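Local coordinates for protein phosphoglycerol transferase GacH (Streptococcus pyogenes MGAS5005, PDB 6DGM) that probably transfers sn-glycerol-1-phosphate onto the rhamnose polysaccharide of the streptococcal cell wall, through the manganese-binding, sulfatase-like domain of a membrane protein, at residues F157-A162 against L190-P195; S16-Y21 against K376-I381; Q95-L100 against V111-V116. All coordinates share one frame; numbering follows the deposited sequence.

Interaction 1: residues F157-A162 against L190-P195; sequences FSKFLA and LSLINP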
# COMPACT_ATOMS: atom_id res chain seq x y z
N PHE A 157 -6.99 13.99 -9.18
CA PHE A 157 -7.10 12.82 -10.04
C PHE A 157 -8.10 13.09 -11.16
O PHE A 157 -9.15 13.71 -10.94
CB PHE A 157 -7.52 11.59 -9.24
CG PHE A 157 -6.37 10.85 -8.61
CD1 PHE A 157 -5.45 11.50 -7.80
CD2 PHE A 157 -6.21 9.49 -8.83
CE1 PHE A 157 -4.39 10.81 -7.21
CE2 PHE A 157 -5.15 8.80 -8.26
CZ PHE A 157 -4.22 9.46 -7.46
N SER A 158 -7.79 12.60 -12.35
CA SER A 158 -8.67 12.84 -13.48
C SER A 158 -9.83 11.86 -13.51
O SER A 158 -10.92 12.20 -13.98
CB SER A 158 -7.86 12.71 -14.77
OG SER A 158 -8.71 12.72 -15.90
N LYS A 159 -9.61 10.64 -13.02
CA LYS A 159 -10.62 9.61 -13.08
C LYS A 159 -10.66 8.88 -11.75
O LYS A 159 -9.63 8.68 -11.09
CB LYS A 159 -10.32 8.57 -14.16
CG LYS A 159 -10.53 9.09 -15.57
CD LYS A 159 -10.46 7.95 -16.59
CE LYS A 159 -10.70 8.47 -18.01
NZ LYS A 159 -10.66 7.34 -18.97
N PHE A 160 -11.86 8.47 -11.36
CA PHE A 160 -12.06 7.60 -10.20
C PHE A 160 -13.17 6.63 -10.61
O PHE A 160 -14.36 6.94 -10.50
CB PHE A 160 -12.42 8.41 -8.95
CG PHE A 160 -12.56 7.59 -7.69
CD1 PHE A 160 -12.37 6.23 -7.66
CD2 PHE A 160 -12.89 8.23 -6.51
CE1 PHE A 160 -12.52 5.50 -6.48
CE2 PHE A 160 -13.07 7.51 -5.33
CZ PHE A 160 -12.86 6.15 -5.32
N LEU A 161 -12.76 5.47 -11.12
CA LEU A 161 -13.73 4.43 -11.48
C LEU A 161 -14.32 3.87 -10.21
O LEU A 161 -13.59 3.48 -9.29
CB LEU A 161 -13.07 3.30 -12.26
CG LEU A 161 -12.80 3.56 -13.75
CD1 LEU A 161 -11.69 4.59 -13.94
CD2 LEU A 161 -12.44 2.24 -14.43
N ALA A 162 -15.65 3.82 -10.16
CA ALA A 162 -16.35 3.32 -8.99
C ALA A 162 -17.67 2.71 -9.45
O ALA A 162 -18.18 3.03 -10.53
CB ALA A 162 -16.62 4.43 -7.97
N LEU A 190 -5.89 -2.57 -17.38
CA LEU A 190 -5.23 -2.80 -18.67
C LEU A 190 -5.83 -1.94 -19.77
O LEU A 190 -5.10 -1.43 -20.63
CB LEU A 190 -5.30 -4.28 -19.04
CG LEU A 190 -4.47 -5.22 -18.17
CD1 LEU A 190 -4.79 -6.68 -18.50
CD2 LEU A 190 -2.98 -4.95 -18.28
N SER A 191 -7.16 -1.77 -19.78
CA SER A 191 -7.80 -0.97 -20.81
C SER A 191 -7.49 0.52 -20.71
O SER A 191 -7.70 1.26 -21.67
CB SER A 191 -9.31 -1.19 -20.77
OG SER A 191 -9.86 -0.56 -19.63
N LEU A 192 -7.02 0.98 -19.55
CA LEU A 192 -6.71 2.39 -19.37
C LEU A 192 -5.22 2.70 -19.50
O LEU A 192 -4.85 3.88 -19.60
CB LEU A 192 -7.19 2.86 -18.01
CG LEU A 192 -8.70 2.87 -17.80
CD1 LEU A 192 -9.05 3.17 -16.33
CD2 LEU A 192 -9.35 3.87 -18.71
N ILE A 193 -4.36 1.67 -19.51
CA ILE A 193 -2.93 1.92 -19.66
C ILE A 193 -2.66 2.48 -21.04
O ILE A 193 -3.08 1.93 -22.07
CB ILE A 193 -2.11 0.65 -19.39
CG1 ILE A 193 -2.19 0.31 -17.89
CG2 ILE A 193 -0.64 0.86 -19.80
CD1 ILE A 193 -1.59 -1.03 -17.53
N ASN A 194 -1.93 3.60 -21.07
CA ASN A 194 -1.62 4.33 -22.29
C ASN A 194 -0.11 4.41 -22.34
O ASN A 194 0.50 5.20 -21.59
CB ASN A 194 -2.22 5.73 -22.24
CG ASN A 194 -1.91 6.54 -23.49
OD1 ASN A 194 -1.08 6.15 -24.32
ND2 ASN A 194 -2.57 7.68 -23.64
N PRO A 195 0.55 3.60 -23.18
CA PRO A 195 2.02 3.58 -23.22
C PRO A 195 2.65 4.91 -23.61
O PRO A 195 3.87 5.06 -23.43
CB PRO A 195 2.34 2.50 -24.27
CG PRO A 195 1.08 1.74 -24.50
CD PRO A 195 -0.07 2.63 -24.12
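The carbonyl oxygen of Leu192, the residue that meets both Lys159 and Leu161, accepts a hydrogen bond from Gln199 NE2, while Gln199 OE1 takes the backbone N-H of Asn194. One amide side chain thus pins the turn that follows helix 182-192; the bond from Ile193 N to Leu190 O inside that turn is weak at 3.4 Å. No hydrogen bond crosses to 157-162, and the contact rests on the two branches of Leu192. Its CD1 methyl meets the end of Leu161 tip to tip, 3.8 Å from Leu161 CD1 and 4.0 Å from Leu161 CD2, so it fits against the fork of the other leucine. Leu192 CD2 lies 3.7 Å from Lys159 NZ, a van der Waals contact of methyl and ammonium. Lys159 gets there because its CG stands beside the backbone N (chi1 -72°) and the chain then runs straight out, passing obliquely across the leucine. Lys159 and Leu161 direct their CB atoms to the same side of the strand; Phe160 between them serves the opposite side, edge-to-face with Tyr152. Strand 159-162 is the outermost strand at one end of the eight-stranded sheet, bonded through its backbone to Ala137 and His139 of strand 135-139. Further along, helix 182-192 leads back to the sheet at the parallel strand 200-204, a beta-alpha-beta crossover that skips one strand. Leu192 packs against this sheet, touching Phe201 as well as Leu161, while Leu190 and Ile193 pack on helix 229-257.

Interaction 2: residues S16-Y21 against K376-I381; sequences SIAQKY and KTFFKI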
# COMPACT_ATOMS: atom_id res chain seq x y z
N SER A 16 16.90 22.41 10.12
CA SER A 16 18.00 21.45 10.23
C SER A 16 17.66 20.16 9.50
O SER A 16 18.52 19.57 8.83
CB SER A 16 18.29 21.13 11.70
OG SER A 16 18.65 22.31 12.40
N ILE A 17 16.41 19.70 9.62
CA ILE A 17 15.99 18.48 8.95
C ILE A 17 16.02 18.68 7.45
O ILE A 17 16.51 17.82 6.70
CB ILE A 17 14.58 18.07 9.42
CG1 ILE A 17 14.60 17.72 10.91
CG2 ILE A 17 14.04 16.91 8.60
CD1 ILE A 17 13.21 17.69 11.53
N ALA A 18 15.53 19.83 6.98
CA ALA A 18 15.49 20.08 5.55
C ALA A 18 16.90 20.11 4.96
O ALA A 18 17.13 19.55 3.88
CB ALA A 18 14.77 21.40 5.26
N GLN A 19 17.85 20.75 5.65
CA GLN A 19 19.21 20.80 5.12
C GLN A 19 19.85 19.42 5.16
O GLN A 19 20.55 19.02 4.22
CB GLN A 19 20.05 21.83 5.89
CG GLN A 19 21.38 22.13 5.21
CD GLN A 19 22.05 23.40 5.71
OE1 GLN A 19 21.52 24.10 6.58
NE2 GLN A 19 23.22 23.70 5.17
N LYS A 20 19.60 18.66 6.22
CA LYS A 20 20.17 17.32 6.34
C LYS A 20 19.71 16.41 5.20
O LYS A 20 20.52 15.70 4.59
CB LYS A 20 19.75 16.72 7.69
CG LYS A 20 20.26 15.32 7.93
CD LYS A 20 19.82 14.80 9.29
CE LYS A 20 20.26 13.37 9.49
NZ LYS A 20 19.86 12.87 10.84
N TYR A 21 18.42 16.42 4.89
CA TYR A 21 17.92 15.51 3.85
C TYR A 21 18.12 16.07 2.45
O TYR A 21 18.11 15.30 1.48
CB TYR A 21 16.50 15.06 4.18
CG TYR A 21 16.56 14.14 5.37
CD1 TYR A 21 17.04 12.85 5.23
CD2 TYR A 21 16.25 14.60 6.65
CE1 TYR A 21 17.16 12.01 6.32
CE2 TYR A 21 16.38 13.77 7.75
CZ TYR A 21 16.83 12.47 7.57
OH TYR A 21 16.96 11.63 8.65
N LYS A 376 11.82 25.22 -0.16
CA LYS A 376 11.09 25.01 -1.41
C LYS A 376 11.50 23.74 -2.14
O LYS A 376 10.75 23.28 -3.01
CB LYS A 376 11.33 26.17 -2.37
CG LYS A 376 10.96 27.54 -1.83
CD LYS A 376 9.48 27.64 -1.53
CE LYS A 376 8.91 28.98 -1.99
NZ LYS A 376 9.88 30.08 -2.04
N THR A 377 12.68 23.19 -1.87
CA THR A 377 13.11 21.98 -2.57
C THR A 377 12.91 20.71 -1.76
O THR A 377 13.28 19.62 -2.22
CB THR A 377 14.59 22.12 -2.99
OG1 THR A 377 15.42 22.21 -1.83
CG2 THR A 377 14.79 23.37 -3.85
N PHE A 378 12.29 20.79 -0.58
CA PHE A 378 12.22 19.61 0.28
C PHE A 378 11.44 18.48 -0.38
O PHE A 378 11.77 17.30 -0.21
CB PHE A 378 11.59 19.94 1.62
CG PHE A 378 11.63 18.79 2.60
CD1 PHE A 378 12.81 18.45 3.23
CD2 PHE A 378 10.49 18.06 2.88
CE1 PHE A 378 12.86 17.40 4.13
CE2 PHE A 378 10.53 17.02 3.77
CZ PHE A 378 11.71 16.69 4.40
N PHE A 379 10.37 18.81 -1.08
CA PHE A 379 9.54 17.80 -1.73
C PHE A 379 9.84 17.66 -3.21
O PHE A 379 9.16 16.88 -3.90
CB PHE A 379 8.06 18.10 -1.51
CG PHE A 379 7.63 18.01 -0.07
CD1 PHE A 379 7.39 16.77 0.52
CD2 PHE A 379 7.46 19.15 0.70
CE1 PHE A 379 6.99 16.67 1.83
CE2 PHE A 379 7.06 19.06 2.04
CZ PHE A 379 6.83 17.83 2.60
N LYS A 380 10.81 18.40 -3.72
CA LYS A 380 11.16 18.34 -5.14
C LYS A 380 12.29 17.34 -5.36
O LYS A 380 13.11 17.09 -4.47
CB LYS A 380 11.55 19.73 -5.65
CG LYS A 380 10.40 20.72 -5.61
CD LYS A 380 10.79 22.10 -6.11
CE LYS A 380 9.59 23.04 -6.09
NZ LYS A 380 9.98 24.43 -6.52
N ILE A 381 12.32 16.76 -6.54
CA ILE A 381 13.31 15.73 -6.84
C ILE A 381 14.68 16.38 -6.99
O ILE A 381 14.92 17.07 -7.97
CB ILE A 381 12.95 14.90 -8.07
CG1 ILE A 381 11.58 14.25 -7.89
CG2 ILE A 381 14.02 13.85 -8.33
CD1 ILE A 381 11.57 13.01 -7.06
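Phe378 reaches helix 11-29 with one side of its ring, the CD1-CE1 bond, and lays it against the backbone of Ala18. Its CD1 is 3.9 Å from Ala18 CA and 4.1 Å from Ala18 CB, an oblique approach to a small residue that lets the ring come close to the helix. One turn further on, Tyr21 CB lies 4.3 Å from Phe378 CE1. Ile17 O sits more loosely at the ring edge, near its plane, and its hydrogen bond goes to Tyr21 N within the helix. With CG anti to the backbone nitrogen (chi1 -174°), the Phe378 ring leaves its own loop and enters the groove between helices. That loop is a type I beta turn from Thr377 to Lys380, closed by Lys380 N to Thr377 O at 3.1 Å; it presents Phe378, near the end of the modelled chain, to the N-terminal helix. Phe378 CD2 stands 3.6 Å above the plane of the Phe379 ring, over its centre. Phe379 in turn stacks with His124 and meets Tyr329 edge-to-face. Thr377 OG1 is hydrogen-bonded to Gln22 OE1 of the same N-terminal helix. Farther out, Tyr21 OH is bonded to Asp357 OD2 of helix 349-365, and Ile361 of that helix touches both Ile17 and Phe378.

Interaction 3: residues Q95-L100 against V111-V116; sequences QTLTSL and VLYSEV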
# COMPACT_ATOMS: atom_id res chain seq x y z
N GLN A 95 -1.52 5.69 3.96
CA GLN A 95 -0.10 5.56 4.25
C GLN A 95 0.71 5.25 2.99
O GLN A 95 1.83 5.77 2.82
CB GLN A 95 0.10 4.48 5.31
CG GLN A 95 -0.47 4.86 6.66
CD GLN A 95 -0.32 3.77 7.66
OE1 GLN A 95 0.72 3.66 8.29
NE2 GLN A 95 -1.34 2.93 7.78
N THR A 96 0.16 4.45 2.08
CA THR A 96 0.91 4.21 0.84
C THR A 96 1.08 5.51 0.05
O THR A 96 2.15 5.76 -0.52
CB THR A 96 0.25 3.14 -0.04
OG1 THR A 96 -0.95 3.65 -0.66
CG2 THR A 96 -0.05 1.88 0.74
N LEU A 97 0.05 6.34 0.01
CA LEU A 97 0.12 7.52 -0.84
C LEU A 97 0.99 8.61 -0.23
O LEU A 97 1.78 9.23 -0.95
CB LEU A 97 -1.28 8.06 -1.09
CG LEU A 97 -2.24 7.18 -1.88
CD1 LEU A 97 -3.57 7.86 -1.97
CD2 LEU A 97 -1.68 6.87 -3.28
N THR A 98 0.84 8.88 1.06
CA THR A 98 1.56 9.97 1.71
C THR A 98 2.91 9.55 2.28
O THR A 98 3.80 10.39 2.43
CB THR A 98 0.74 10.55 2.87
OG1 THR A 98 0.58 9.57 3.90
CG2 THR A 98 -0.63 11.04 2.40
N SER A 99 3.04 8.27 2.65
CA SER A 99 4.18 7.73 3.38
C SER A 99 4.26 8.21 4.82
O SER A 99 5.30 8.08 5.47
CB SER A 99 5.51 7.99 2.66
OG SER A 99 5.51 7.45 1.35
N LEU A 100 3.19 8.79 5.36
CA LEU A 100 3.18 9.20 6.76
C LEU A 100 2.60 8.06 7.60
O LEU A 100 1.45 7.66 7.37
CB LEU A 100 2.32 10.45 6.92
CG LEU A 100 2.83 11.68 6.16
CD1 LEU A 100 1.84 12.83 6.26
CD2 LEU A 100 4.22 12.12 6.65
N VAL A 111 -9.96 7.14 11.32
CA VAL A 111 -9.83 7.07 9.87
C VAL A 111 -9.06 8.28 9.37
O VAL A 111 -9.52 9.42 9.51
CB VAL A 111 -11.19 6.94 9.17
CG1 VAL A 111 -11.01 7.01 7.66
CG2 VAL A 111 -11.87 5.64 9.58
N LEU A 112 -7.88 8.03 8.79
CA LEU A 112 -7.00 9.11 8.35
C LEU A 112 -7.64 9.98 7.29
O LEU A 112 -7.50 11.21 7.31
CB LEU A 112 -5.68 8.51 7.86
CG LEU A 112 -4.90 7.85 9.00
CD1 LEU A 112 -3.85 6.89 8.48
CD2 LEU A 112 -4.25 8.91 9.87
N TYR A 113 -8.37 9.38 6.34
CA TYR A 113 -8.98 10.16 5.28
C TYR A 113 -10.04 11.13 5.79
O TYR A 113 -10.34 12.11 5.11
CB TYR A 113 -9.63 9.21 4.25
CG TYR A 113 -8.73 8.64 3.17
CD1 TYR A 113 -7.45 9.13 2.95
CD2 TYR A 113 -9.19 7.62 2.34
CE1 TYR A 113 -6.65 8.63 1.96
CE2 TYR A 113 -8.40 7.12 1.33
CZ TYR A 113 -7.12 7.62 1.14
OH TYR A 113 -6.29 7.15 0.14
N SER A 114 -10.64 10.85 6.95
CA SER A 114 -11.65 11.72 7.52
C SER A 114 -11.10 12.71 8.53
O SER A 114 -11.61 13.82 8.63
CB SER A 114 -12.72 10.90 8.24
OG SER A 114 -13.42 10.06 7.34
N GLU A 115 -10.06 12.32 9.29
CA GLU A 115 -9.60 13.10 10.42
C GLU A 115 -8.26 13.80 10.21
O GLU A 115 -7.96 14.74 10.96
CB GLU A 115 -9.45 12.20 11.65
CG GLU A 115 -10.75 11.55 12.06
CD GLU A 115 -10.60 10.56 13.17
OE1 GLU A 115 -9.99 10.91 14.21
OE2 GLU A 115 -11.08 9.41 13.02
N VAL A 116 -7.44 13.33 9.28
CA VAL A 116 -6.12 13.91 9.06
C VAL A 116 -6.01 14.52 7.65
O VAL A 116 -5.62 15.68 7.52
CB VAL A 116 -5.00 12.88 9.31
CG1 VAL A 116 -3.62 13.47 8.89
CG2 VAL A 116 -4.95 12.47 10.76
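Helix 89-98, whose first residue Thr89 binds the manganese ion, is flanked here by the short helix 112-115: Leu97 and Gln95 of the one meet Tyr113 and Leu112 of the other. The Tyr113 side chain stands about 9 Å from the bound sn-glycerol-1-phosphate and also packs on Arg148, a residue of that pocket, which is consistent with a place in the second shell of the glycerol phosphate site. Leu97 CD1 touches Tyr113 OH at 3.5 Å, with the two side chains crossing at about a right angle. The ring reaches the longer helix because Tyr113 CG stands beside its own backbone N (chi1 -85°). At the other pair Leu112 CD1 approaches Gln95 CG at 4.3 Å, a loose apolar touch on the aliphatic part of the glutamine. Side chains also bond the backbone at one end of each helix. Val111, at the N-cap, gives its N-H to Glu115 OE2 at 3.0 Å, from above the carboxylate plane; the same oxygen also takes the N-H of Ser110. Val111 O accepts from both Ser114 N and Glu115 N. At the end of helix 89-98, Thr98 OG1 accepts from Leu100 N at 3.1 Å, nearly straight at 168°, an ST turn spanning Ser99, which has left the helix with positive phi. The polar ends of the touching side chains look to other partners: Tyr113 OH is bonded to Glu93 OE2, while Gln95 gives NE2 to Asp83 OD2 and Asn91 O and receives Phe102 N at OE1. The buried amide is therefore gripped at both ends and its rotation fixed, which leaves its methylene for Leu112. The Tyr113 hydroxyl has Glu93 as its partner and the Leu97 methyl lying beyond the oxygen, close to the ring plane, which would restrain the ring where it packs against Arg148.

How the interactions relate
From the N terminus, helix 11-29 comes first, and its partner in interaction 2 lies at the very end of the modelled chain, so that contact closes a loop of 354 residues containing both others and joins this helix to the C-terminal loop after helix 349-365. Within it, interaction 3 closes first, over the ten-residue link from helix 89-98 to helix 112-115. Interaction 1 follows in series, over the 27 residues from edge strand 159-162 to the end of helix 182-192; no contacts cross. Interactions 1 and 3 both lie in the sulfatase-like part, their nearest atoms about 6 Å apart. Tyr152 touches both 95-100 and 157-162, and Tyr329 touches both 95-100 and 376-381.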